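Local coordinates for protease VP4 (Blotched snakehead virus, PDB 2GEF), which acts as a viral serine protease that works through a serine/lysine catalytic dyad and probably processes the viral polyprotein, at residues 30-35 and 180-185; 46-51 and 130-135; 67-70 and 74-77; 137-142 and 198-203; 154-159 and 165-170. All blocks are in the same frame, centred on the assembly; numbering follows the deposited sequence.

Overall arrangement
Interactions 1, 2, 4 and 5 form one connected body around the catalytic pair Ser136 and Lys173, while interaction 3 lies at its margin. Interaction 5 is nearest the dyad: the side chain of Thr156 comes within about 3 Å of those of both Ser136 and Lys173. Interaction 1 reaches Lys173 through Pro34, also about 3 Å away. Neighbouring strands carry 30-35 and 46-51, tying interaction 1 to interaction 2. Centres of interactions 4 and 5 are about 9 Å apart, where Leu200 meets Leu159. Interaction 3, centred about 21 Å from interaction 1, touches interaction 4 where Val76 meets Leu141.

Interaction 1. Residues 30-35 and 180-185; sequences GALFPV and IGLPLV
Leu32 and Leu182 meet through their CD1 methyls, 3.4 Å apart, which is tighter than ordinary carbon packing, and their side chains cross at about a right angle. In both leucines CG lies beside the backbone N and anti to the carbonyl carbon (chi1 -61° in each), a matching rotation that brings the CD1 methyls together. The second apolar pair is Pro34 with Leu184: Leu184 CD1 rests against the proline ring, 3.8 Å from Pro34 CG and 4.0 Å from Pro34 CD. Leu184 leaves the backbone differently, with CG anti to its N (chi1 -167°), and this extension lets a methyl reach a ring to which its CB does not point directly. All four residues are buried, and apolar contact is what joins the two segments. The polar bonds of the backbone go to other partners. Leu184 N is held by Asp194 OD2, while Pro183 and Leu32 bond to Ala154 and Tyr155 respectively, so strand 154-160 is bonded to both segments. Gly181, with its positive phi, is the C-prime residue of a Schellman motif that ends helix 170-178 and turns the chain toward strand 184-186. Pro34 and Leu184 also both touch the catalytic Lys173 on that helix, and the apolar pair thus forms part of the lysine's surroundings. The whole contact sits between strand 31-38, which pairs with strand 43-52 and has helix 138-146 packed on Ala31 and Phe33, and the chain running from helix 170-178 into strand 184-186, which pairs with strand 154-160.

Interaction 2. Residues 46-51 and 130-135; sequences ELYIAV and PAVAGQ
One methyl of Val132, CG2, makes the direct contact with the ring of Tyr48. Val132 CG2 lies obliquely to the phenol ring, 3.5 Å from Tyr48 CE2 and 3.8 Å from Tyr48 CZ, and it also comes near the hydroxyl end. The valine and tyrosine side chains run antiparallel, passing side by side. Val132 places CG1 anti to its backbone N (chi1 175°), which leaves CG2 beside that N as the methyl directed at the tyrosine. Next comes a water bridge. One water is 2.7 Å from Tyr48 OH and donates to Pro130 O at 2.6 Å, linking two groups that are 4.4 Å apart and not bonded directly. This water lies in the plane of the tyrosine ring, at its edge. Tyr48 OH has a further partner in Asn127 ND2, which is also bonded to Glu46 OE2. Glu46 OE1 approaches the ring edge in plane, so the carboxylate flanks the tyrosine while holding the amide that bonds its hydroxyl. Around this shell, Phe33, Val35, Pro108 and Met129 pack against the Tyr48 side chain. The side chain of Val132 is about 6 Å from that of the nucleophile Ser136, a few residues farther along the chain. Segment 46-51 belongs to strand 43-52, which runs between strands 31-38 and 104-109, antiparallel to both. The short, loosely paired strand at about 132-133 lies beyond the tyrosine, parallel to strand 79-80, and leads toward helix 138-146.

Interaction 3. Residues 67-70 and 74-77; sequences YALT and HKVW
A short beta hairpin pairs strands 67-69 and 75-77. Its central hydrogen-bonded pair is Ala68 with Val76: Val76 N donates to Ala68 O at 3.0 Å, nearly along the C=O axis, and Ala68 N donates to Val76 O at 3.2 Å from above the carbonyl plane. At the turn, Thr70 N bonds to His74 O, and His74 N returns to Thr70 OG1 at 3.0 Å. Thr70 OG1 is also bonded to Asp72 OD1, so the hydroxyl ties the turn together. His74 ND1 and Lys75 N both bond to Asp103 OD1. The hairpin is joined to the larger mixed sheet through strand 75-77, which runs parallel to 104-109. On one face lie Tyr67, Leu69, Lys75 and Trp77. Tyr67 presents its edge to the face of Trp77 in an offset edge-to-face stack, centroids 5.5 Å apart and planes at 79°. With Tyr67 CG between backbone N and carbonyl carbon (chi1 65°), one ring face meets Lys75 CG, toward the rim, and Lys75 NZ makes an off-centre cation-pi contact, 4.4 Å from the Tyr67 centroid. Ala68 and Val76 point to the other face; Val76 CG2 packs against Thr70 CG2 at 3.6 Å, and the Val76 side chain touches Ile106.

Interaction 4. Residues 137-142 and 198-203; sequences SSIALA and CTLDDA
Leu200 brings the fork of its side chain up to Ala142, straddling the single alanine methyl. Leu200 CD1 is 3.8 Å from Ala142 CB and Leu200 CD2 is 3.9 Å from it, so both branches share the contact. The alanine's CB points toward segment 198-203, and its small size lets the leucine come close to the helix backbone. Leu200 CD1 also lies 4.3 Å from Ile139 CA, one turn earlier. Beside this pair, Ile139 uses its branch methyl: CG2 is anti to the backbone N, while CG1 sits beside that N (chi1 -66°), and CG2 reaches Ala203 CB at 4.1 Å. Ala203 points its CB back at helix 138-146, so each helix offers one alanine and one larger aliphatic residue. The start of helix 200-209 is fixed by Thr199 at the N-cap, whose OG1 accepts from Asp202 N at 3.3 Å. On the other helix, Ser138 OG bonds to Gln135 O just before its first turn. Both helices pack on strand 154-160, with Leu159 touching Leu200 and Ser138, and Tyr155 touching Ile139. This is apolar packing of two helix starts against a strand. Helix 138-146 begins just after the nucleophile Ser136, consistent with the Ser/Lys-dyad Lon proteases, where the catalytic serine also sits at a helix start.

Interaction 5. Residues 154-159 and 165-170; sequences AYTGCL and QPVQFG
Thr156 carries OG1 anti to its backbone N (chi1 -154°), and Val167 tucks CG1 between its own N and carbonyl carbon (chi1 66°); these rotations turn Thr156 OG1 and Val167 CG1 to each other. The two side chains cross at about a right angle, with Val167 CG1 3.5 Å from Thr156 OG1 and 3.9 Å from Thr156 CG2. Thr156 lies on the first strand of the hairpin 154-160/163-165, and Val167 in the loop that follows the second and leads to helix 170-178. Cys158 and Gln165 form an antiparallel hydrogen-bonded pair. Gln165 N donates to Cys158 O at 2.8 Å from well above the carbonyl plane, while the return bond from Cys158 N to Gln165 O is weak, at 3.1 Å. Gly157, at phi 163°, has backbone angles at which a CB would press on the carbonyl O of Thr156, and here strand 154-160 is broken; Gly157 CA lies 3.8 Å from Gln165 O. The position is that of the active site: Thr156 OG1 makes a weak hydrogen bond to the catalytic Lys173 NZ, and both Thr156 and Val167 touch the nucleophile Ser136. The Gln165 side chain stretches past CG and leaves OE1 3.7 Å from Cys158 CB.

Interaction 1. Residues 30-35 and 180-185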
# COMPACT_ATOMS: atom_id res chain seq x y z
N GLY A 30 -10.93 -0.55 1.42
CA GLY A 30 -9.65 -0.33 0.78
C GLY A 30 -8.57 -0.39 1.85
O GLY A 30 -8.88 -0.32 2.99
N ALA A 31 -7.30 -0.60 1.50
CA ALA A 31 -6.24 -0.57 2.50
C ALA A 31 -5.06 0.18 1.88
O ALA A 31 -4.79 0.05 0.65
CB ALA A 31 -5.84 -1.94 2.95
N LEU A 32 -4.41 0.98 2.71
CA LEU A 32 -3.21 1.76 2.35
C LEU A 32 -1.97 1.00 2.56
O LEU A 32 -1.82 0.25 3.55
CB LEU A 32 -3.12 3.09 3.17
CG LEU A 32 -4.34 3.99 2.88
CD1 LEU A 32 -4.57 4.93 4.13
CD2 LEU A 32 -4.29 4.91 1.49
N PHE A 33 -1.04 1.27 1.64
CA PHE A 33 0.27 0.73 1.70
C PHE A 33 1.29 1.77 1.05
O PHE A 33 0.86 2.60 0.33
CB PHE A 33 0.35 -0.58 0.96
CG PHE A 33 0.02 -0.49 -0.55
CD1 PHE A 33 1.05 -0.57 -1.52
CD2 PHE A 33 -1.35 -0.55 -1.01
CE1 PHE A 33 0.75 -0.54 -2.92
CE2 PHE A 33 -1.65 -0.57 -2.40
CZ PHE A 33 -0.63 -0.61 -3.34
N PRO A 34 2.60 1.72 1.42
CA PRO A 34 3.63 2.56 0.84
C PRO A 34 4.29 2.05 -0.34
O PRO A 34 4.36 0.83 -0.53
CB PRO A 34 4.56 2.82 2.01
CG PRO A 34 4.54 1.50 2.65
CD PRO A 34 3.09 1.08 2.65
N VAL A 35 4.58 3.02 -1.25
CA VAL A 35 5.18 2.74 -2.53
C VAL A 35 6.44 3.59 -2.74
O VAL A 35 6.37 4.84 -2.75
CB VAL A 35 4.27 2.95 -3.70
CG1 VAL A 35 5.12 2.69 -5.11
CG2 VAL A 35 3.12 1.97 -3.64
N ILE A 180 0.71 11.89 6.17
CA ILE A 180 -0.64 12.19 6.45
C ILE A 180 -1.12 11.78 7.81
O ILE A 180 -2.26 11.61 7.95
CB ILE A 180 -1.56 11.74 5.32
CG1 ILE A 180 -1.57 10.21 5.15
CG2 ILE A 180 -1.21 12.47 3.99
CD1 ILE A 180 -2.77 9.85 4.33
N GLY A 181 -0.23 11.67 8.84
CA GLY A 181 -0.72 11.32 10.24
C GLY A 181 -1.07 9.84 10.56
O GLY A 181 -1.63 9.57 11.58
N LEU A 182 -0.59 8.92 9.76
CA LEU A 182 -0.85 7.48 9.86
C LEU A 182 0.39 6.73 10.27
O LEU A 182 1.48 7.12 9.78
CB LEU A 182 -1.25 6.90 8.50
CG LEU A 182 -2.51 7.43 7.86
CD1 LEU A 182 -3.03 6.57 6.63
CD2 LEU A 182 -3.69 7.50 8.94
N PRO A 183 0.23 5.68 11.15
CA PRO A 183 1.27 4.74 11.30
C PRO A 183 1.57 3.83 10.14
O PRO A 183 0.68 3.43 9.37
CB PRO A 183 0.86 3.94 12.58
CG PRO A 183 -0.66 3.91 12.46
CD PRO A 183 -0.89 5.37 12.07
N LEU A 184 2.89 3.57 10.01
CA LEU A 184 3.39 2.41 9.26
C LEU A 184 3.32 1.11 10.10
O LEU A 184 3.85 1.07 11.20
CB LEU A 184 4.73 2.64 8.68
CG LEU A 184 5.13 1.57 7.65
CD1 LEU A 184 4.27 1.53 6.49
CD2 LEU A 184 6.64 1.73 7.17
N VAL A 185 2.56 0.11 9.59
CA VAL A 185 2.31 -1.08 10.30
C VAL A 185 2.77 -2.25 9.44
O VAL A 185 2.55 -2.32 8.20
CB VAL A 185 0.80 -1.23 10.66
CG1 VAL A 185 0.55 -2.52 11.43
CG2 VAL A 185 0.34 -0.06 11.51

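Interaction 2. Residues 46-51 and 130-135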
# COMPACT_ATOMS: atom_id res chain seq x y z
N GLU A 46 5.29 7.30 -1.34
CA GLU A 46 3.89 7.75 -1.54
C GLU A 46 2.99 6.70 -0.91
O GLU A 46 3.31 5.54 -0.97
CB GLU A 46 3.63 7.51 -3.04
CG GLU A 46 3.03 8.52 -3.77
CD GLU A 46 3.27 8.29 -5.27
OE1 GLU A 46 4.36 7.77 -5.69
OE2 GLU A 46 2.35 8.61 -6.04
N LEU A 47 1.74 7.01 -0.56
CA LEU A 47 0.67 5.96 -0.40
C LEU A 47 -0.10 5.69 -1.60
O LEU A 47 -0.27 6.53 -2.43
CB LEU A 47 -0.26 6.40 0.69
CG LEU A 47 0.53 6.48 2.01
CD1 LEU A 47 -0.52 6.93 3.01
CD2 LEU A 47 1.24 5.26 2.52
N TYR A 48 -0.54 4.46 -1.70
CA TYR A 48 -1.52 3.96 -2.65
C TYR A 48 -2.55 3.24 -1.82
O TYR A 48 -2.25 2.80 -0.70
CB TYR A 48 -0.92 2.94 -3.65
CG TYR A 48 -0.09 3.47 -4.83
CD1 TYR A 48 0.92 4.42 -4.67
CD2 TYR A 48 -0.31 2.98 -6.07
CE1 TYR A 48 1.67 4.88 -5.77
CE2 TYR A 48 0.41 3.45 -7.16
CZ TYR A 48 1.38 4.38 -7.03
OH TYR A 48 2.07 4.75 -8.27
N ILE A 49 -3.72 3.09 -2.38
CA ILE A 49 -4.83 2.42 -1.73
C ILE A 49 -5.15 1.27 -2.57
O ILE A 49 -5.17 1.49 -3.73
CB ILE A 49 -6.09 3.26 -1.51
CG1 ILE A 49 -6.94 2.50 -0.45
CG2 ILE A 49 -6.87 3.65 -2.86
CD1 ILE A 49 -8.10 3.19 -0.02
N ALA A 50 -5.17 0.06 -2.01
CA ALA A 50 -5.68 -1.12 -2.74
C ALA A 50 -7.20 -1.18 -2.43
O ALA A 50 -7.61 -1.13 -1.19
CB ALA A 50 -5.10 -2.33 -2.20
N VAL A 51 -8.01 -1.32 -3.48
CA VAL A 51 -9.54 -1.49 -3.31
C VAL A 51 -9.94 -2.69 -4.07
O VAL A 51 -9.46 -2.92 -5.19
CB VAL A 51 -10.34 -0.20 -3.75
CG1 VAL A 51 -11.86 -0.24 -3.14
CG2 VAL A 51 -9.68 0.97 -3.08
N PRO A 130 5.52 4.37 -12.95
CA PRO A 130 5.14 3.11 -13.60
C PRO A 130 4.28 2.23 -12.71
O PRO A 130 4.05 2.55 -11.55
CB PRO A 130 6.52 2.39 -13.80
CG PRO A 130 7.19 2.73 -12.58
CD PRO A 130 6.94 4.32 -12.54
N ALA A 131 3.79 1.12 -13.26
CA ALA A 131 3.11 0.10 -12.49
C ALA A 131 3.93 -0.33 -11.26
O ALA A 131 5.16 -0.31 -11.27
CB ALA A 131 2.79 -1.05 -13.38
N VAL A 132 3.27 -0.70 -10.18
CA VAL A 132 3.97 -0.96 -8.94
C VAL A 132 4.58 -2.34 -8.92
O VAL A 132 3.91 -3.36 -9.22
CB VAL A 132 3.04 -0.65 -7.76
CG1 VAL A 132 3.71 -1.03 -6.33
CG2 VAL A 132 2.70 0.91 -7.82
N ALA A 133 5.89 -2.40 -8.68
CA ALA A 133 6.56 -3.73 -8.73
C ALA A 133 6.64 -4.32 -7.31
O ALA A 133 6.59 -3.55 -6.38
CB ALA A 133 7.96 -3.59 -9.27
N GLY A 134 6.82 -5.64 -7.13
CA GLY A 134 7.21 -6.20 -5.80
C GLY A 134 5.94 -6.50 -5.06
O GLY A 134 4.79 -6.15 -5.59
N GLN A 135 6.09 -7.10 -3.87
CA GLN A 135 4.95 -7.72 -3.13
C GLN A 135 4.72 -7.21 -1.74
O GLN A 135 3.97 -7.86 -1.03
CB GLN A 135 5.08 -9.33 -3.05
CG GLN A 135 4.91 -9.95 -4.41
CD GLN A 135 4.92 -11.44 -4.48
OE1 GLN A 135 4.61 -12.15 -3.53
NE2 GLN A 135 5.37 -11.94 -5.64
O HOH W 1 1.84 3.20 -10.43

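Interaction 3. Residues 67-70 and 74-77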
# COMPACT_ATOMS: atom_id res chain seq x y z
N TYR A 67 -1.11 -5.62 -14.82
CA TYR A 67 -1.71 -6.29 -13.61
C TYR A 67 -0.73 -7.41 -13.18
O TYR A 67 0.10 -7.93 -14.05
CB TYR A 67 -3.14 -6.86 -13.84
CG TYR A 67 -3.19 -7.97 -14.84
CD1 TYR A 67 -2.72 -9.26 -14.52
CD2 TYR A 67 -3.54 -7.75 -16.10
CE1 TYR A 67 -2.68 -10.28 -15.44
CE2 TYR A 67 -3.55 -8.79 -17.07
CZ TYR A 67 -3.11 -10.05 -16.72
OH TYR A 67 -3.11 -11.08 -17.63
N ALA A 68 -0.78 -7.77 -11.90
CA ALA A 68 -0.10 -8.97 -11.42
C ALA A 68 -1.17 -9.98 -11.08
O ALA A 68 -2.36 -9.58 -10.76
CB ALA A 68 0.79 -8.68 -10.17
N LEU A 69 -0.81 -11.26 -11.13
CA LEU A 69 -1.70 -12.28 -10.66
C LEU A 69 -1.48 -12.50 -9.15
O LEU A 69 -0.38 -12.32 -8.60
CB LEU A 69 -1.76 -13.58 -11.58
CG LEU A 69 -2.12 -13.54 -13.08
CD1 LEU A 69 -1.95 -14.86 -13.89
CD2 LEU A 69 -3.58 -13.00 -13.42
N THR A 70 -2.62 -12.68 -8.46
CA THR A 70 -2.65 -13.12 -7.07
C THR A 70 -2.47 -14.64 -7.03
O THR A 70 -2.25 -15.28 -8.01
CB THR A 70 -3.98 -12.77 -6.40
OG1 THR A 70 -4.95 -13.66 -6.98
CG2 THR A 70 -4.39 -11.33 -6.71
N HIS A 74 -6.37 -14.11 -9.53
CA HIS A 74 -7.07 -12.85 -9.67
C HIS A 74 -6.15 -11.78 -10.18
O HIS A 74 -4.94 -11.95 -10.16
CB HIS A 74 -7.69 -12.49 -8.35
CG HIS A 74 -8.89 -13.29 -8.11
ND1 HIS A 74 -10.09 -13.01 -8.71
CD2 HIS A 74 -9.05 -14.47 -7.46
CE1 HIS A 74 -10.95 -13.96 -8.40
NE2 HIS A 74 -10.35 -14.85 -7.65
N LYS A 75 -6.74 -10.68 -10.61
CA LYS A 75 -5.90 -9.50 -11.00
C LYS A 75 -5.83 -8.36 -10.02
O LYS A 75 -6.82 -7.99 -9.32
CB LYS A 75 -6.37 -8.96 -12.39
CG LYS A 75 -6.49 -10.16 -13.32
CD LYS A 75 -7.44 -9.94 -14.42
CE LYS A 75 -7.70 -11.20 -15.24
NZ LYS A 75 -6.82 -11.27 -16.40
N VAL A 76 -4.61 -7.82 -9.95
CA VAL A 76 -4.43 -6.63 -9.22
C VAL A 76 -4.06 -5.69 -10.29
O VAL A 76 -2.87 -5.65 -10.63
CB VAL A 76 -3.25 -6.64 -8.20
CG1 VAL A 76 -3.26 -5.27 -7.32
CG2 VAL A 76 -3.25 -7.94 -7.33
N TRP A 77 -5.03 -4.92 -10.81
CA TRP A 77 -4.76 -3.80 -11.72
C TRP A 77 -3.81 -2.68 -11.14
O TRP A 77 -4.09 -2.13 -10.08
CB TRP A 77 -6.10 -3.14 -12.09
CG TRP A 77 -7.10 -4.13 -12.52
CD1 TRP A 77 -8.27 -4.55 -11.86
CD2 TRP A 77 -7.08 -4.77 -13.76
NE1 TRP A 77 -8.98 -5.45 -12.67
CE2 TRP A 77 -8.26 -5.61 -13.83
CE3 TRP A 77 -6.20 -4.73 -14.84
CZ2 TRP A 77 -8.52 -6.42 -14.91
CZ3 TRP A 77 -6.50 -5.56 -15.97
CH2 TRP A 77 -7.64 -6.37 -15.99

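Interaction 4. Residues 137-142 and 198-203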
# COMPACT_ATOMS: atom_id res chain seq x y z
N SER A 137 2.95 -5.00 -0.84
CA SER A 137 1.54 -4.61 -0.79
C SER A 137 0.66 -5.72 -0.30
O SER A 137 -0.54 -5.53 -0.15
CB SER A 137 1.04 -4.24 -2.19
OG SER A 137 1.13 -5.31 -3.12
N SER A 138 1.24 -6.89 -0.05
CA SER A 138 0.46 -8.08 0.17
C SER A 138 -0.44 -7.99 1.36
O SER A 138 -1.51 -8.55 1.30
CB SER A 138 1.35 -9.38 0.22
OG SER A 138 2.05 -9.51 -1.04
N ILE A 139 0.02 -7.39 2.46
CA ILE A 139 -0.80 -7.18 3.57
C ILE A 139 -2.01 -6.29 3.21
O ILE A 139 -3.11 -6.68 3.51
CB ILE A 139 -0.10 -6.56 4.61
CG1 ILE A 139 1.04 -7.53 5.20
CG2 ILE A 139 -1.06 -6.26 5.76
CD1 ILE A 139 1.79 -6.77 6.40
N ALA A 140 -1.80 -5.11 2.56
CA ALA A 140 -2.91 -4.25 2.05
C ALA A 140 -3.93 -5.01 1.13
O ALA A 140 -5.18 -4.94 1.22
CB ALA A 140 -2.23 -3.03 1.26
N LEU A 141 -3.40 -5.68 0.14
CA LEU A 141 -4.28 -6.63 -0.64
C LEU A 141 -5.24 -7.45 0.08
O LEU A 141 -6.41 -7.52 -0.24
CB LEU A 141 -3.41 -7.59 -1.48
CG LEU A 141 -2.59 -6.77 -2.50
CD1 LEU A 141 -1.71 -7.57 -3.55
CD2 LEU A 141 -3.30 -5.60 -3.08
N ALA A 142 -4.69 -8.24 0.96
CA ALA A 142 -5.42 -9.04 1.97
C ALA A 142 -6.49 -8.32 2.76
O ALA A 142 -7.61 -8.76 2.87
CB ALA A 142 -4.47 -9.64 2.99
N CYS A 198 3.45 -9.56 12.56
CA CYS A 198 4.07 -10.71 11.85
C CYS A 198 3.09 -11.64 11.23
O CYS A 198 3.44 -12.58 10.54
CB CYS A 198 4.93 -11.52 12.89
SG CYS A 198 6.14 -10.31 13.53
N THR A 199 1.83 -11.40 11.48
CA THR A 199 0.80 -12.27 10.84
C THR A 199 -0.32 -11.45 10.27
O THR A 199 -0.59 -10.33 10.73
CB THR A 199 0.27 -13.47 11.80
OG1 THR A 199 -0.73 -12.93 12.69
CG2 THR A 199 1.46 -14.11 12.64
N LEU A 200 -0.98 -12.04 9.30
CA LEU A 200 -2.21 -11.46 8.72
C LEU A 200 -3.43 -11.29 9.65
O LEU A 200 -4.24 -10.37 9.49
CB LEU A 200 -2.58 -12.34 7.56
CG LEU A 200 -3.13 -11.64 6.39
CD1 LEU A 200 -2.15 -10.55 5.89
CD2 LEU A 200 -3.58 -12.66 5.31
N ASP A 201 -3.60 -12.21 10.57
CA ASP A 201 -4.56 -12.11 11.69
C ASP A 201 -4.33 -10.91 12.61
O ASP A 201 -5.27 -10.17 12.92
CB ASP A 201 -4.60 -13.43 12.45
CG ASP A 201 -5.47 -14.47 11.68
OD1 ASP A 201 -6.66 -14.18 11.30
OD2 ASP A 201 -4.93 -15.58 11.38
N ASP A 202 -3.06 -10.66 12.94
CA ASP A 202 -2.70 -9.51 13.76
C ASP A 202 -2.85 -8.23 13.01
O ASP A 202 -3.28 -7.26 13.55
CB ASP A 202 -1.25 -9.58 14.27
CG ASP A 202 -1.07 -10.68 15.27
OD1 ASP A 202 0.07 -11.21 15.45
OD2 ASP A 202 -2.15 -11.11 15.74
N ALA A 203 -2.49 -8.22 11.77
CA ALA A 203 -2.82 -7.04 10.90
C ALA A 203 -4.29 -6.75 10.75
O ALA A 203 -4.65 -5.63 10.77
CB ALA A 203 -2.20 -7.29 9.55

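Interaction 5. Residues 154-159 and 165-170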
# COMPACT_ATOMS: atom_id res chain seq x y z
N ALA A 154 -1.05 2.75 7.41
CA ALA A 154 -0.60 2.17 6.12
C ALA A 154 0.08 0.85 6.39
O ALA A 154 0.79 0.68 7.38
CB ALA A 154 0.38 3.16 5.41
N TYR A 155 -0.00 -0.09 5.48
CA TYR A 155 0.60 -1.44 5.69
C TYR A 155 1.71 -1.82 4.70
O TYR A 155 1.63 -1.58 3.46
CB TYR A 155 -0.46 -2.54 5.71
CG TYR A 155 -1.48 -2.32 6.82
CD1 TYR A 155 -1.25 -2.83 8.09
CD2 TYR A 155 -2.76 -1.70 6.56
CE1 TYR A 155 -2.19 -2.66 9.18
CE2 TYR A 155 -3.69 -1.44 7.68
CZ TYR A 155 -3.38 -1.93 8.93
OH TYR A 155 -4.20 -1.66 10.06
N THR A 156 2.72 -2.54 5.22
CA THR A 156 3.82 -3.04 4.36
C THR A 156 4.32 -4.40 4.81
O THR A 156 4.52 -4.67 6.01
CB THR A 156 4.94 -1.97 4.16
OG1 THR A 156 5.62 -2.22 2.93
CG2 THR A 156 5.95 -1.83 5.39
N GLY A 157 4.44 -5.32 3.85
CA GLY A 157 4.88 -6.59 4.21
C GLY A 157 4.55 -7.56 3.11
O GLY A 157 3.45 -7.51 2.58
N CYS A 158 5.54 -8.35 2.68
CA CYS A 158 5.24 -9.50 1.83
C CYS A 158 4.57 -10.60 2.64
O CYS A 158 4.61 -10.59 3.90
CB CYS A 158 6.46 -10.05 1.10
SG CYS A 158 7.27 -8.83 0.13
N LEU A 159 3.90 -11.50 1.92
CA LEU A 159 3.21 -12.61 2.56
C LEU A 159 3.76 -13.96 2.14
O LEU A 159 4.05 -14.20 0.98
CB LEU A 159 1.67 -12.55 2.37
CG LEU A 159 0.98 -11.51 3.30
CD1 LEU A 159 -0.45 -11.51 2.96
CD2 LEU A 159 1.16 -11.93 4.76
N GLN A 165 6.46 -11.45 5.78
CA GLN A 165 7.90 -11.18 5.60
C GLN A 165 8.35 -9.77 5.46
O GLN A 165 7.74 -8.97 4.73
CB GLN A 165 8.40 -11.93 4.41
CG GLN A 165 8.02 -13.46 4.44
CD GLN A 165 8.20 -13.99 3.09
OE1 GLN A 165 7.70 -13.38 2.07
NE2 GLN A 165 9.00 -15.07 2.98
N PRO A 166 9.48 -9.40 6.14
CA PRO A 166 9.94 -7.98 6.28
C PRO A 166 10.50 -7.37 4.91
O PRO A 166 11.07 -8.07 4.03
CB PRO A 166 11.04 -8.07 7.34
CG PRO A 166 11.65 -9.36 7.05
CD PRO A 166 10.48 -10.34 6.69
N VAL A 167 10.29 -6.08 4.74
CA VAL A 167 10.55 -5.49 3.43
C VAL A 167 11.66 -4.45 3.70
O VAL A 167 11.88 -4.04 4.85
CB VAL A 167 9.26 -5.00 2.76
CG1 VAL A 167 8.68 -3.89 3.52
CG2 VAL A 167 9.52 -4.53 1.37
N GLN A 168 12.49 -4.22 2.69
CA GLN A 168 13.45 -3.15 2.70
C GLN A 168 12.75 -1.72 2.75
O GLN A 168 11.67 -1.56 2.31
CB GLN A 168 14.15 -3.23 1.35
CG GLN A 168 15.48 -4.05 1.33
CD GLN A 168 16.44 -3.59 0.21
OE1 GLN A 168 17.53 -3.15 0.54
NE2 GLN A 168 16.01 -3.67 -1.11
N PHE A 169 13.47 -0.66 3.07
CA PHE A 169 12.90 0.73 2.91
C PHE A 169 11.87 1.15 3.94
O PHE A 169 11.13 2.06 3.69
CB PHE A 169 12.43 1.01 1.43
CG PHE A 169 13.47 0.47 0.39
CD1 PHE A 169 14.78 1.00 0.35
CD2 PHE A 169 13.13 -0.54 -0.55
CE1 PHE A 169 15.77 0.46 -0.55
CE2 PHE A 169 14.11 -1.04 -1.46
CZ PHE A 169 15.42 -0.55 -1.41
N GLY A 170 11.82 0.50 5.07
CA GLY A 170 10.89 0.88 6.13
C GLY A 170 10.87 2.38 6.51
O GLY A 170 9.87 3.03 6.58